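Local coordinates for protein multiheme cytochrome cf (Carboxydothermus ferrireducens DSM 11255, PDB 6QVM) that probably passes electrons through its c-type hemes to insoluble extracellular iron(III) while inserted in the S-layer, at residues A[558-564]-A[590-595]; A[79-83]-A[108-112]; A[256-262]-A[298-302]; A[505-509]-A[527-531]. All coordinates share one frame; numbering follows the deposited sequence.

Overall arrangement
Along the chain the four contacts follow in the order 2, 3, 4, 1, each closing before the next opens, and none touches another. Contact 2 pairs helices 79-86 and 102-113; contacts 1 and 4 both lie on the opposite side of the chain's centre from it, with centres about 55 and 66 Å away. Contact 3 belongs to a five-stranded antiparallel sheet, whereas contact 1 includes outermost strand 589-593 of a separate four-stranded one, their centres about 36 Å apart. The nearest pair is contacts 1 and 4, about 32 Å between centres; helix 549-553 follows the second loop of contact 4 and precedes the first segment of contact 1. This spread suits an elongated, modular cytochrome strung along its hemes.

Contact 1. Residues A[558-564]-A[590-595]; sequences YHYFKVG and ASYNSC. With HEC (heme c), chain L.
The rings of Tyr558 and Tyr592 are nearly parallel, their planes 25° apart, but slid so far aside that they barely overlap, with Tyr558 CD2 3.5 Å from Tyr592 CD2. Lys562 O and Ser594 OG lie at the edge of the Tyr592 ring, in its plane, and Tyr560 CD2 is near that plane too. With CG between its backbone N and carbonyl carbon (chi1 51°), Tyr592 reaches the loop and its OH donates to Lys562 O; the modelled 2.4 Å is very short, so the exact length is doubtful. The same hydroxyl accepts from a water, 3.1 Å from Tyr592 OH, that takes the Phe561 N-H. A phenylalanine in place of Tyr592 would probably leave Lys562 O and this water without the hydroxyl that ties loop to strand. Ala590 CB touches both loop tyrosines, 3.4 Å from Tyr560 CE2 and 3.9 Å from Tyr558 CE1. Strand 589-593 is an outermost strand of a four-stranded antiparallel sheet, and the loop packed on it carries a heme ligand: His559 NE2 binds the iron at 2.1 Å, with His477 as the other axial histidine. Farther along, Gly564 N donates to Ser594 OG (2.9 Å), which also bonds Cys552 O. Asn593 OD1 accepts from Cys595 N, an Asx turn that includes the cysteine whose sulfur is linked covalently to another heme.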
loop_
_atom_site.group_PDB
_atom_site.type_symbol
_atom_site.label_atom_id
_atom_site.label_comp_id
_atom_site.label_asym_id
_atom_site.label_seq_id
_atom_site.Cartn_x
_atom_site.Cartn_y
_atom_site.Cartn_z
ATOM N N TYR A 558 19.460 0.048 -8.379
ATOM C CA TYR A 558 20.089 -0.464 -7.168
ATOM C C TYR A 558 19.972 0.542 -6.027
ATOM O O TYR A 558 20.167 1.745 -6.217
ATOM C CB TYR A 558 21.558 -0.794 -7.425
ATOM C CG TYR A 558 21.781 -2.171 -8.001
ATOM C CD1 TYR A 558 21.468 -3.305 -7.266
ATOM C CD2 TYR A 558 22.308 -2.341 -9.271
ATOM C CE1 TYR A 558 21.674 -4.566 -7.780
ATOM C CE2 TYR A 558 22.502 -3.600 -9.804
ATOM C CZ TYR A 558 22.192 -4.710 -9.049
ATOM O OH TYR A 558 22.396 -5.969 -9.566
ATOM N N HIS A 559 19.649 0.035 -4.836
ATOM C CA HIS A 559 19.510 0.848 -3.635
ATOM C C HIS A 559 20.734 0.767 -2.727
ATOM O O HIS A 559 20.616 0.977 -1.516
ATOM C CB HIS A 559 18.264 0.437 -2.850
ATOM C CG HIS A 559 16.978 0.811 -3.517
ATOM N ND1 HIS A 559 16.660 0.418 -4.800
ATOM C CD2 HIS A 559 15.922 1.536 -3.074
ATOM C CE1 HIS A 559 15.469 0.893 -5.123
ATOM N NE2 HIS A 559 14.998 1.572 -4.092
ATOM N N TYR A 560 21.906 0.447 -3.280
ATOM C CA TYR A 560 23.114 0.469 -2.462
ATOM C C TYR A 560 23.605 1.889 -2.220
ATOM O O TYR A 560 24.242 2.149 -1.195
ATOM C CB TYR A 560 24.221 -0.358 -3.117
ATOM C CG TYR A 560 23.962 -1.850 -3.111
ATOM C CD1 TYR A 560 24.205 -2.611 -1.977
ATOM C CD2 TYR A 560 23.470 -2.496 -4.238
ATOM C CE1 TYR A 560 23.968 -3.973 -1.959
ATOM C CE2 TYR A 560 23.227 -3.861 -4.230
ATOM C CZ TYR A 560 23.487 -4.593 -3.088
ATOM O OH TYR A 560 23.253 -5.947 -3.069
ATOM N N PHE A 561 23.325 2.802 -3.153
ATOM C CA PHE A 561 23.681 4.217 -3.059
ATOM C C PHE A 561 25.189 4.452 -3.074
ATOM O O PHE A 561 25.636 5.602 -3.108
ATOM C CB PHE A 561 23.057 4.853 -1.813
ATOM C CG PHE A 561 21.556 4.919 -1.855
ATOM C CD1 PHE A 561 20.914 5.953 -2.513
ATOM C CD2 PHE A 561 20.789 3.946 -1.238
ATOM C CE1 PHE A 561 19.535 6.015 -2.557
ATOM C CE2 PHE A 561 19.407 4.003 -1.276
ATOM C CZ PHE A 561 18.779 5.039 -1.938
ATOM N N LYS A 562 25.980 3.382 -3.090
ATOM C CA LYS A 562 27.424 3.506 -3.218
ATOM C C LYS A 562 27.786 3.711 -4.683
ATOM O O LYS A 562 27.363 2.942 -5.549
ATOM C CB LYS A 562 28.114 2.259 -2.666
ATOM C CG LYS A 562 27.835 1.987 -1.198
ATOM C CD LYS A 562 28.488 3.029 -0.307
ATOM C CE LYS A 562 28.182 2.748 1.151
ATOM N NZ LYS A 562 29.052 3.521 2.078
ATOM N N VAL A 563 28.568 4.748 -4.959
ATOM C CA VAL A 563 28.884 5.116 -6.331
ATOM C C VAL A 563 30.093 4.322 -6.797
ATOM O O VAL A 563 31.105 4.235 -6.090
ATOM C CB VAL A 563 29.147 6.626 -6.437
ATOM C CG1 VAL A 563 29.066 7.079 -7.868
ATOM C CG2 VAL A 563 28.170 7.404 -5.575
ATOM N N GLY A 564 29.985 3.734 -7.985
ATOM C CA GLY A 564 31.162 3.229 -8.656
ATOM C C GLY A 564 32.037 4.363 -9.151
ATOM O O GLY A 564 31.577 5.450 -9.472
ATOM N N ALA A 590 26.440 -7.966 -6.301
ATOM C CA ALA A 590 25.913 -6.886 -7.119
ATOM C C ALA A 590 27.075 -6.097 -7.702
ATOM O O ALA A 590 28.075 -5.853 -7.019
ATOM C CB ALA A 590 25.003 -5.965 -6.305
ATOM N N SER A 591 26.932 -5.690 -8.960
ATOM C CA SER A 591 28.005 -5.013 -9.671
ATOM C C SER A 591 27.396 -4.046 -10.672
ATOM O O SER A 591 26.513 -4.434 -11.442
ATOM C CB SER A 591 28.893 -6.032 -10.385
ATOM O OG SER A 591 30.241 -5.616 -10.376
ATOM N N TYR A 592 27.856 -2.796 -10.655
ATOM C CA TYR A 592 27.358 -1.829 -11.620
ATOM C C TYR A 592 28.402 -0.757 -11.906
ATOM O O TYR A 592 29.368 -0.575 -11.161
ATOM C CB TYR A 592 26.050 -1.182 -11.147
ATOM C CG TYR A 592 26.064 -0.614 -9.737
ATOM C CD1 TYR A 592 26.537 0.669 -9.479
ATOM C CD2 TYR A 592 25.558 -1.344 -8.672
ATOM C CE1 TYR A 592 26.526 1.196 -8.191
ATOM C CE2 TYR A 592 25.550 -0.833 -7.387
ATOM C CZ TYR A 592 26.034 0.436 -7.150
ATOM O OH TYR A 592 26.025 0.950 -5.875
ATOM N N ASN A 593 28.174 -0.043 -13.007
ATOM C CA ASN A 593 28.980 1.100 -13.420
ATOM C C ASN A 593 28.134 2.358 -13.252
ATOM O O ASN A 593 27.073 2.480 -13.875
ATOM C CB ASN A 593 29.445 0.932 -14.869
ATOM C CG ASN A 593 30.416 2.021 -15.320
ATOM O OD1 ASN A 593 30.294 3.186 -14.940
ATOM N ND2 ASN A 593 31.376 1.638 -16.159
ATOM N N SER A 594 28.605 3.292 -12.422
ATOM C CA SER A 594 27.830 4.488 -12.116
ATOM C C SER A 594 27.999 5.600 -13.147
ATOM O O SER A 594 27.395 6.667 -12.975
ATOM C CB SER A 594 28.203 5.036 -10.730
ATOM O OG SER A 594 27.713 4.202 -9.694
ATOM N N CYS A 595 28.782 5.383 -14.211
ATOM C CA CYS A 595 29.213 6.480 -15.065
ATOM C C CYS A 595 29.065 6.221 -16.559
ATOM O O CYS A 595 29.140 7.185 -17.337
ATOM C CB CYS A 595 30.682 6.824 -14.783
ATOM S SG CYS A 595 31.088 6.912 -13.033
HETATM FE FE HEC L . 13.073 2.307 -3.937
HETATM C CHA HEC L . 13.366 2.385 -7.351
HETATM C CHB HEC L . 11.415 -0.672 -4.148
HETATM C CHC HEC L . 13.189 2.022 -0.496
HETATM C CHD HEC L . 13.954 5.613 -3.671
HETATM N NA HEC L . 12.468 1.096 -5.465
HETATM C C1A HEC L . 12.712 1.299 -6.807
HETATM C C2A HEC L . 12.173 0.165 -7.534
HETATM C C3A HEC L . 11.632 -0.677 -6.647
HETATM C C4A HEC L . 11.809 -0.107 -5.332
HETATM C CMA HEC L . 10.942 -2.013 -6.981
HETATM C CAA HEC L . 12.250 -0.031 -9.064
HETATM C CBA HEC L . 13.683 -0.490 -9.353
HETATM C CGA HEC L . 13.913 -0.624 -10.832
HETATM O O1A HEC L . 14.068 -1.787 -11.282
HETATM O O2A HEC L . 13.946 0.410 -11.554
HETATM N NB HEC L . 12.412 0.955 -2.574
HETATM C C1B HEC L . 11.830 -0.260 -2.895
HETATM C C2B HEC L . 11.738 -1.039 -1.681
HETATM C C3B HEC L . 12.205 -0.293 -0.661
HETATM C C4B HEC L . 12.654 0.974 -1.213
HETATM C CMB HEC L . 11.120 -2.444 -1.598
HETATM C CAB HEC L . 12.316 -0.690 0.838
HETATM C CBB HEC L . 13.211 -1.941 1.060
HETATM N NC HEC L . 13.411 3.605 -2.373
HETATM C C1C HEC L . 13.520 3.247 -1.038
HETATM C C2C HEC L . 14.024 4.380 -0.285
HETATM C C3C HEC L . 14.317 5.361 -1.170
HETATM C C4C HEC L . 13.888 4.898 -2.489
HETATM C CMC HEC L . 14.352 4.341 1.230
HETATM C CAC HEC L . 14.873 6.788 -0.881
HETATM C CBC HEC L . 16.244 6.782 -0.164
HETATM N ND HEC L . 13.577 3.768 -5.299
HETATM C C1D HEC L . 13.915 5.074 -4.946
HETATM C C2D HEC L . 14.205 5.804 -6.153
HETATM C C3D HEC L . 14.024 4.804 -7.297
HETATM C C4D HEC L . 13.646 3.557 -6.676
HETATM C CMD HEC L . 14.615 7.284 -6.257
HETATM C CAD HEC L . 14.237 5.081 -8.796
HETATM C CBD HEC L . 15.586 4.461 -9.160
HETATM C CGD HEC L . 15.981 4.823 -10.569
HETATM O O1D HEC L . 16.652 3.982 -11.227
HETATM O O2D HEC L . 15.625 5.941 -11.033
HETATM O O HOH W 1 23.074 1.818 -5.810
HETATM O O HOH W 2 24.907 -6.860 -10.637
#

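Contact 2. Residues A[79-83]-A[108-112]; sequences ERGVL and EFARV
Glu108 OE2 is gripped by two arginines from opposite faces of its carboxylate: Arg111 NH2 at 2.8 Å and, across the contact, Arg80 NH2 at 3.0 Å. Arg111 holds Glu108 side-on, its NE giving an almost straight bond (174°) to OE1, both oxygens lying in the guanidinium plane. The shared carboxylate probably offsets the closeness of Arg80 NH2 to Arg111 NH2. Arg80 also donates through NH1 to Val93 O. The four charged residues form a salt-bridge network between helices 79-86 and 102-113, whose local axes stay 14.7 Å apart at 99°, a gap spanned largely by long charged side chains. Glu79 runs extended, CG anti to the backbone N (chi1 176°), and its OE2 takes Arg111 NH1 at 3.0 Å from above the carboxylate plane. A water accepting from Arg111 NH2 gives Glu79 OE1 a weak bond. Leu83 CD1 sits over the centre of the Arg111 guanidinium, 3.8 Å from CZ, while Val112 CG2 covers the opposite face nearer the rim.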
loop_
_atom_site.group_PDB
_atom_site.type_symbol
_atom_site.label_atom_id
_atom_site.label_comp_id
_atom_site.label_asym_id
_atom_site.label_seq_id
_atom_site.Cartn_x
_atom_site.Cartn_y
_atom_site.Cartn_z
ATOM N N GLU A 79 -23.909 -5.624 10.973
ATOM C CA GLU A 79 -24.102 -5.763 9.533
ATOM C C GLU A 79 -24.637 -4.465 8.945
ATOM O O GLU A 79 -24.199 -4.015 7.880
ATOM C CB GLU A 79 -25.058 -6.912 9.229
ATOM C CG GLU A 79 -25.380 -7.052 7.748
ATOM C CD GLU A 79 -26.317 -8.216 7.457
ATOM O OE1 GLU A 79 -27.149 -8.571 8.331
ATOM O OE2 GLU A 79 -26.211 -8.782 6.348
ATOM N N ARG A 80 -25.595 -3.848 9.640
ATOM C CA ARG A 80 -26.169 -2.593 9.167
ATOM C C ARG A 80 -25.116 -1.494 9.103
ATOM O O ARG A 80 -25.130 -0.662 8.186
ATOM C CB ARG A 80 -27.341 -2.176 10.058
ATOM C CG ARG A 80 -28.546 -3.089 9.938
ATOM C CD ARG A 80 -29.242 -2.891 8.598
ATOM N NE ARG A 80 -29.993 -4.069 8.178
ATOM C CZ ARG A 80 -30.573 -4.186 6.990
ATOM N NH1 ARG A 80 -30.486 -3.192 6.118
ATOM N NH2 ARG A 80 -31.224 -5.294 6.667
ATOM N N GLY A 81 -24.201 -1.467 10.075
ATOM C CA GLY A 81 -23.131 -0.478 10.035
ATOM C C GLY A 81 -22.177 -0.706 8.877
ATOM O O GLY A 81 -21.760 0.237 8.197
ATOM N N VAL A 82 -21.820 -1.971 8.639
ATOM C CA VAL A 82 -20.993 -2.328 7.491
ATOM C C VAL A 82 -21.655 -1.876 6.193
ATOM O O VAL A 82 -21.049 -1.164 5.382
ATOM C CB VAL A 82 -20.721 -3.842 7.479
ATOM C CG1 VAL A 82 -20.145 -4.256 6.145
ATOM C CG2 VAL A 82 -19.790 -4.230 8.614
ATOM N N LEU A 83 -22.918 -2.263 5.991
ATOM C CA LEU A 83 -23.638 -1.877 4.780
ATOM C C LEU A 83 -23.711 -0.364 4.645
ATOM O O LEU A 83 -23.514 0.182 3.553
ATOM C CB LEU A 83 -25.042 -2.479 4.789
ATOM C CG LEU A 83 -25.124 -4.006 4.829
ATOM C CD1 LEU A 83 -26.568 -4.462 4.994
ATOM C CD2 LEU A 83 -24.504 -4.615 3.581
ATOM N N GLU A 108 -33.354 -6.519 -1.045
ATOM C CA GLU A 108 -32.859 -7.193 0.151
ATOM C C GLU A 108 -32.845 -8.708 -0.011
ATOM O O GLU A 108 -31.901 -9.367 0.438
ATOM C CB GLU A 108 -33.693 -6.791 1.363
ATOM C CG GLU A 108 -33.252 -5.488 2.019
ATOM C CD GLU A 108 -31.869 -5.586 2.643
ATOM O OE1 GLU A 108 -30.887 -5.168 1.994
ATOM O OE2 GLU A 108 -31.762 -6.100 3.777
ATOM N N PHE A 109 -33.883 -9.278 -0.631
ATOM C CA PHE A 109 -33.880 -10.710 -0.910
ATOM C C PHE A 109 -32.702 -11.090 -1.799
ATOM O O PHE A 109 -32.084 -12.142 -1.605
ATOM C CB PHE A 109 -35.202 -11.130 -1.561
ATOM C CG PHE A 109 -36.311 -11.406 -0.579
ATOM C CD1 PHE A 109 -36.498 -10.597 0.530
ATOM C CD2 PHE A 109 -37.173 -12.472 -0.775
ATOM C CE1 PHE A 109 -37.519 -10.854 1.434
ATOM C CE2 PHE A 109 -38.197 -12.733 0.119
ATOM C CZ PHE A 109 -38.368 -11.926 1.229
ATOM N N ALA A 110 -32.370 -10.241 -2.772
ATOM C CA ALA A 110 -31.220 -10.513 -3.626
ATOM C C ALA A 110 -29.917 -10.403 -2.845
ATOM O O ALA A 110 -29.062 -11.292 -2.919
ATOM C CB ALA A 110 -31.215 -9.566 -4.822
ATOM N N ARG A 111 -29.749 -9.321 -2.082
ATOM C CA ARG A 111 -28.501 -9.113 -1.353
ATOM C C ARG A 111 -28.170 -10.299 -0.453
ATOM O O ARG A 111 -27.044 -10.812 -0.469
ATOM C CB ARG A 111 -28.589 -7.835 -0.522
ATOM C CG ARG A 111 -27.405 -7.660 0.423
ATOM C CD ARG A 111 -27.554 -6.462 1.338
ATOM N NE ARG A 111 -28.586 -6.642 2.361
ATOM C CZ ARG A 111 -28.448 -7.400 3.448
ATOM N NH1 ARG A 111 -27.325 -8.065 3.659
ATOM N NH2 ARG A 111 -29.431 -7.493 4.335
ATOM N N VAL A 112 -29.140 -10.732 0.355
ATOM C CA VAL A 112 -28.870 -11.771 1.341
ATOM C C VAL A 112 -28.621 -13.110 0.656
ATOM O O VAL A 112 -27.762 -13.893 1.084
ATOM C CB VAL A 112 -30.020 -11.839 2.364
ATOM C CG1 VAL A 112 -29.860 -13.047 3.279
ATOM C CG2 VAL A 112 -30.064 -10.558 3.165
HETATM O O HOH W 3 -29.179 -9.326 6.354
#

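Contact 3. Residues A[256-262]-A[298-302]; sequences MLLWSLN and ENQWV
Trp301, on outermost strand 300-303 of a five-stranded antiparallel sheet, sets its indole against loop 256-262. Trp301 NE1 donates to Leu258 O at 3.1 Å and 166°; the oxygen lies in the indole plane, yet the donor stands well above the plane of the carbonyl. Leu261 N reaches the same oxygen from the opposite face, closing the 3-10 turn 259-261 and giving Leu258 O two donors. Asn262 lies over one face of Trp301: its CB makes a CH-pi contact 3.8 Å from the centroid of the five-membered ring, and CG, anti to the backbone N (chi1 -166°), carries ND2 to 3.3 Å from Trp301 CZ3. Trp301 CH2 lies over one face of Trp259, 3.5 Å from Trp259 CZ3, the six-membered rings inclined at 44° in an oblique pair. Phe294 of the neighbouring strand 292-295 meets the indole edge-to-face. Where the chain enters the strand, Asn299 and Gln300 form a G1 beta bulge opposite Asp295. A water donates to Asn299 OD1 and Met256 O.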
loop_
_atom_site.group_PDB
_atom_site.type_symbol
_atom_site.label_atom_id
_atom_site.label_comp_id
_atom_site.label_asym_id
_atom_site.label_seq_id
_atom_site.Cartn_x
_atom_site.Cartn_y
_atom_site.Cartn_z
ATOM N N MET A 256 -5.976 -7.558 -28.184
ATOM C CA MET A 256 -4.748 -6.838 -28.509
ATOM C C MET A 256 -3.500 -7.703 -28.416
ATOM O O MET A 256 -2.404 -7.202 -28.684
ATOM C CB MET A 256 -4.579 -5.606 -27.609
ATOM C CG MET A 256 -4.636 -5.904 -26.131
ATOM S SD MET A 256 -3.528 -4.904 -25.138
ATOM C CE MET A 256 -1.987 -5.774 -25.398
ATOM N N LEU A 257 -3.634 -8.975 -28.039
ATOM C CA LEU A 257 -2.479 -9.859 -28.045
ATOM C C LEU A 257 -2.194 -10.441 -29.421
ATOM O O LEU A 257 -1.161 -11.095 -29.595
ATOM C CB LEU A 257 -2.677 -10.985 -27.028
ATOM C CG LEU A 257 -2.791 -10.455 -25.601
ATOM C CD1 LEU A 257 -2.943 -11.576 -24.587
ATOM C CD2 LEU A 257 -1.583 -9.585 -25.293
ATOM N N LEU A 258 -3.080 -10.208 -30.390
ATOM C CA LEU A 258 -2.911 -10.665 -31.767
ATOM C C LEU A 258 -2.620 -12.166 -31.804
ATOM O O LEU A 258 -1.588 -12.617 -32.296
ATOM C CB LEU A 258 -1.819 -9.854 -32.470
ATOM C CG LEU A 258 -2.007 -8.339 -32.357
ATOM C CD1 LEU A 258 -0.886 -7.593 -33.057
ATOM C CD2 LEU A 258 -3.372 -7.925 -32.899
ATOM N N TRP A 259 -3.562 -12.932 -31.250
ATOM C CA TRP A 259 -3.353 -14.364 -31.043
ATOM C C TRP A 259 -3.132 -15.114 -32.349
ATOM O O TRP A 259 -2.393 -16.107 -32.372
ATOM C CB TRP A 259 -4.543 -14.960 -30.293
ATOM C CG TRP A 259 -4.481 -14.751 -28.811
ATOM C CD1 TRP A 259 -5.253 -13.909 -28.072
ATOM C CD2 TRP A 259 -3.581 -15.382 -27.893
ATOM N NE1 TRP A 259 -4.897 -13.980 -26.748
ATOM C CE2 TRP A 259 -3.873 -14.881 -26.611
ATOM C CE3 TRP A 259 -2.557 -16.324 -28.031
ATOM C CZ2 TRP A 259 -3.183 -15.296 -25.472
ATOM C CZ3 TRP A 259 -1.873 -16.733 -26.903
ATOM C CH2 TRP A 259 -2.191 -16.223 -25.639
ATOM N N SER A 260 -3.749 -14.659 -33.445
ATOM C CA SER A 260 -3.574 -15.352 -34.718
ATOM C C SER A 260 -2.136 -15.295 -35.212
ATOM O O SER A 260 -1.770 -16.072 -36.098
ATOM C CB SER A 260 -4.505 -14.770 -35.776
ATOM O OG SER A 260 -4.229 -13.401 -35.996
ATOM N N LEU A 261 -1.315 -14.408 -34.661
ATOM C CA LEU A 261 0.111 -14.369 -34.954
ATOM C C LEU A 261 0.918 -15.317 -34.071
ATOM O O LEU A 261 2.136 -15.424 -34.250
ATOM C CB LEU A 261 0.651 -12.940 -34.792
ATOM C CG LEU A 261 -0.017 -11.781 -35.545
ATOM C CD1 LEU A 261 0.932 -10.588 -35.603
ATOM C CD2 LEU A 261 -0.452 -12.193 -36.946
ATOM N N ASN A 262 0.274 -15.981 -33.109
ATOM C CA ASN A 262 0.943 -16.914 -32.205
ATOM C C ASN A 262 0.708 -18.328 -32.727
ATOM O O ASN A 262 -0.424 -18.822 -32.709
ATOM C CB ASN A 262 0.428 -16.758 -30.775
ATOM C CG ASN A 262 1.316 -17.447 -29.756
ATOM O OD1 ASN A 262 2.064 -18.365 -30.086
ATOM N ND2 ASN A 262 1.241 -16.998 -28.509
ATOM N N GLU A 298 6.885 -3.266 -28.987
ATOM C CA GLU A 298 6.856 -3.577 -30.412
ATOM C C GLU A 298 5.685 -4.462 -30.802
ATOM O O GLU A 298 5.663 -4.966 -31.929
ATOM C CB GLU A 298 8.174 -4.213 -30.866
ATOM C CG GLU A 298 8.435 -5.622 -30.377
ATOM C CD GLU A 298 9.864 -6.046 -30.637
ATOM O OE1 GLU A 298 10.084 -7.190 -31.084
ATOM O OE2 GLU A 298 10.771 -5.223 -30.401
ATOM N N ASN A 299 4.716 -4.662 -29.903
ATOM C CA ASN A 299 3.425 -5.260 -30.241
ATOM C C ASN A 299 3.558 -6.697 -30.746
ATOM O O ASN A 299 2.778 -7.133 -31.601
ATOM C CB ASN A 299 2.690 -4.406 -31.285
ATOM C CG ASN A 299 1.217 -4.263 -30.993
ATOM O OD1 ASN A 299 0.769 -4.522 -29.879
ATOM N ND2 ASN A 299 0.454 -3.832 -31.994
ATOM N N GLN A 300 4.521 -7.457 -30.224
ATOM C CA GLN A 300 4.938 -8.682 -30.894
ATOM C C GLN A 300 5.145 -9.836 -29.926
ATOM O O GLN A 300 5.598 -9.648 -28.793
ATOM C CB GLN A 300 6.235 -8.456 -31.674
ATOM C CG GLN A 300 6.058 -8.486 -33.181
ATOM C CD GLN A 300 7.132 -7.698 -33.905
ATOM O OE1 GLN A 300 8.317 -8.017 -33.823
ATOM N NE2 GLN A 300 6.719 -6.646 -34.601
ATOM N N TRP A 301 4.828 -11.039 -30.407
ATOM C CA TRP A 301 5.267 -12.267 -29.763
ATOM C C TRP A 301 6.761 -12.448 -29.999
ATOM O O TRP A 301 7.215 -12.475 -31.148
ATOM C CB TRP A 301 4.499 -13.465 -30.317
ATOM C CG TRP A 301 3.031 -13.404 -30.095
ATOM C CD1 TRP A 301 2.081 -13.043 -31.002
ATOM C CD2 TRP A 301 2.337 -13.711 -28.884
ATOM N NE1 TRP A 301 0.833 -13.111 -30.432
ATOM C CE2 TRP A 301 0.963 -13.513 -29.128
ATOM C CE3 TRP A 301 2.744 -14.134 -27.617
ATOM C CZ2 TRP A 301 -0.005 -13.724 -28.148
ATOM C CZ3 TRP A 301 1.788 -14.335 -26.649
ATOM C CH2 TRP A 301 0.427 -14.135 -26.917
ATOM N N VAL A 302 7.522 -12.575 -28.915
ATOM C CA VAL A 302 8.951 -12.841 -28.993
ATOM C C VAL A 302 9.235 -14.148 -28.263
ATOM O O VAL A 302 8.431 -14.629 -27.464
ATOM C CB VAL A 302 9.804 -11.692 -28.411
ATOM C CG1 VAL A 302 9.518 -10.384 -29.142
ATOM C CG2 VAL A 302 9.568 -11.541 -26.915
HETATM O O HOH W 4 -1.909 -4.844 -29.629
#

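Contact 4. Residues A[505-509]-A[527-531]; sequences GFTAT and LGASF
Phe531 and Ser530, in the 3-10 turn that begins at Ala529, pack on residues 506-508, so that the loops before and after helix 519-524 are drawn together. One hydrogen bond joins them: Ala508 N donates to Ser530 OG at 3.1 Å and 146°. With its first torsion at 85°, Ser530 holds OG between its own backbone N and carbonyl carbon, where it also touches Thr507 CB at 3.2 Å. The aromatic contact is rim to rim: Phe506 CE2 lies 3.5 Å from Phe531 CZ, with the ring planes 71° apart and neither ring over the other's face. Apolar packing then fills both faces of Phe531, Ala508 CA on one and Leu527 CB on the other, each set toward the rim. Backbone atoms also meet the ring: Phe506 O lies at its edge, in plane, and Thr507 C is 3.6 Å from Phe531 CE1. Leu646 and Ile649 of helix 641-652 also touch this ring. Reducing Phe531 to an alanine is likely to open a gap between Ala508 and Leu527 and leave the Phe506 ring without its aromatic neighbour. Phe506 CZ, at the tip of its ring, comes 3.8 Å from Leu527 O.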
loop_
_atom_site.group_PDB
_atom_site.type_symbol
_atom_site.label_atom_id
_atom_site.label_comp_id
_atom_site.label_asym_id
_atom_site.label_seq_id
_atom_site.Cartn_x
_atom_site.Cartn_y
_atom_site.Cartn_z
ATOM N N GLY A 505 21.017 27.608 4.307
ATOM C CA GLY A 505 21.167 28.610 5.341
ATOM C C GLY A 505 22.610 28.999 5.581
ATOM O O GLY A 505 22.906 30.181 5.784
ATOM N N PHE A 506 23.510 28.014 5.555
ATOM C CA PHE A 506 24.933 28.245 5.778
ATOM C C PHE A 506 25.433 29.391 4.911
ATOM O O PHE A 506 25.070 29.500 3.735
ATOM C CB PHE A 506 25.731 26.970 5.476
ATOM C CG PHE A 506 25.902 26.686 4.007
ATOM C CD1 PHE A 506 24.956 25.950 3.315
ATOM C CD2 PHE A 506 27.011 27.154 3.319
ATOM C CE1 PHE A 506 25.113 25.689 1.960
ATOM C CE2 PHE A 506 27.174 26.898 1.972
ATOM C CZ PHE A 506 26.225 26.165 1.289
ATOM N N THR A 507 26.258 30.252 5.497
ATOM C CA THR A 507 26.746 31.433 4.809
ATOM C C THR A 507 28.258 31.353 4.640
ATOM O O THR A 507 28.899 30.369 5.016
ATOM C CB THR A 507 26.333 32.705 5.552
ATOM O OG1 THR A 507 26.729 32.604 6.925
ATOM C CG2 THR A 507 24.826 32.914 5.468
ATOM N N ALA A 508 28.819 32.407 4.042
ATOM C CA ALA A 508 30.246 32.436 3.747
ATOM C C ALA A 508 31.108 32.350 5.001
ATOM O O ALA A 508 32.296 32.032 4.900
ATOM C CB ALA A 508 30.588 33.705 2.968
ATOM N N THR A 509 30.543 32.629 6.175
ATOM C CA THR A 509 31.320 32.583 7.407
ATOM C C THR A 509 30.829 31.484 8.343
ATOM O O THR A 509 30.636 31.724 9.539
ATOM C CB THR A 509 31.268 33.939 8.115
ATOM O OG1 THR A 509 29.902 34.315 8.332
ATOM C CG2 THR A 509 31.955 35.011 7.278
ATOM N N LEU A 527 25.177 28.340 -4.058
ATOM C CA LEU A 527 25.617 28.339 -2.670
ATOM C C LEU A 527 24.842 29.319 -1.800
ATOM O O LEU A 527 24.803 29.144 -0.578
ATOM C CB LEU A 527 27.112 28.649 -2.598
ATOM C CG LEU A 527 27.977 27.623 -3.331
ATOM C CD1 LEU A 527 29.453 27.910 -3.122
ATOM C CD2 LEU A 527 27.628 26.213 -2.876
ATOM N N GLY A 528 24.226 30.337 -2.393
ATOM C CA GLY A 528 23.460 31.291 -1.618
ATOM C C GLY A 528 23.918 32.722 -1.802
ATOM O O GLY A 528 25.016 32.971 -2.308
ATOM N N ALA A 529 23.074 33.670 -1.383
ATOM C CA ALA A 529 23.345 35.083 -1.619
ATOM C C ALA A 529 24.667 35.517 -0.999
ATOM O O ALA A 529 25.473 36.184 -1.654
ATOM C CB ALA A 529 22.190 35.932 -1.090
ATOM N N SER A 530 24.914 35.140 0.260
ATOM C CA SER A 530 26.074 35.643 0.989
ATOM C C SER A 530 27.407 35.236 0.371
ATOM O O SER A 530 28.448 35.720 0.821
ATOM C CB SER A 530 26.026 35.181 2.449
ATOM O OG SER A 530 26.581 33.887 2.577
ATOM N N PHE A 531 27.409 34.356 -0.630
ATOM C CA PHE A 531 28.639 34.062 -1.355
ATOM C C PHE A 531 28.848 35.004 -2.526
ATOM O O PHE A 531 29.854 34.869 -3.238
ATOM C CB PHE A 531 28.641 32.607 -1.825
ATOM C CG PHE A 531 28.808 31.612 -0.701
ATOM C CD1 PHE A 531 27.764 31.349 0.172
ATOM C CD2 PHE A 531 30.007 30.948 -0.511
ATOM C CE1 PHE A 531 27.918 30.446 1.210
ATOM C CE2 PHE A 531 30.164 30.046 0.513
ATOM C CZ PHE A 531 29.122 29.792 1.375
#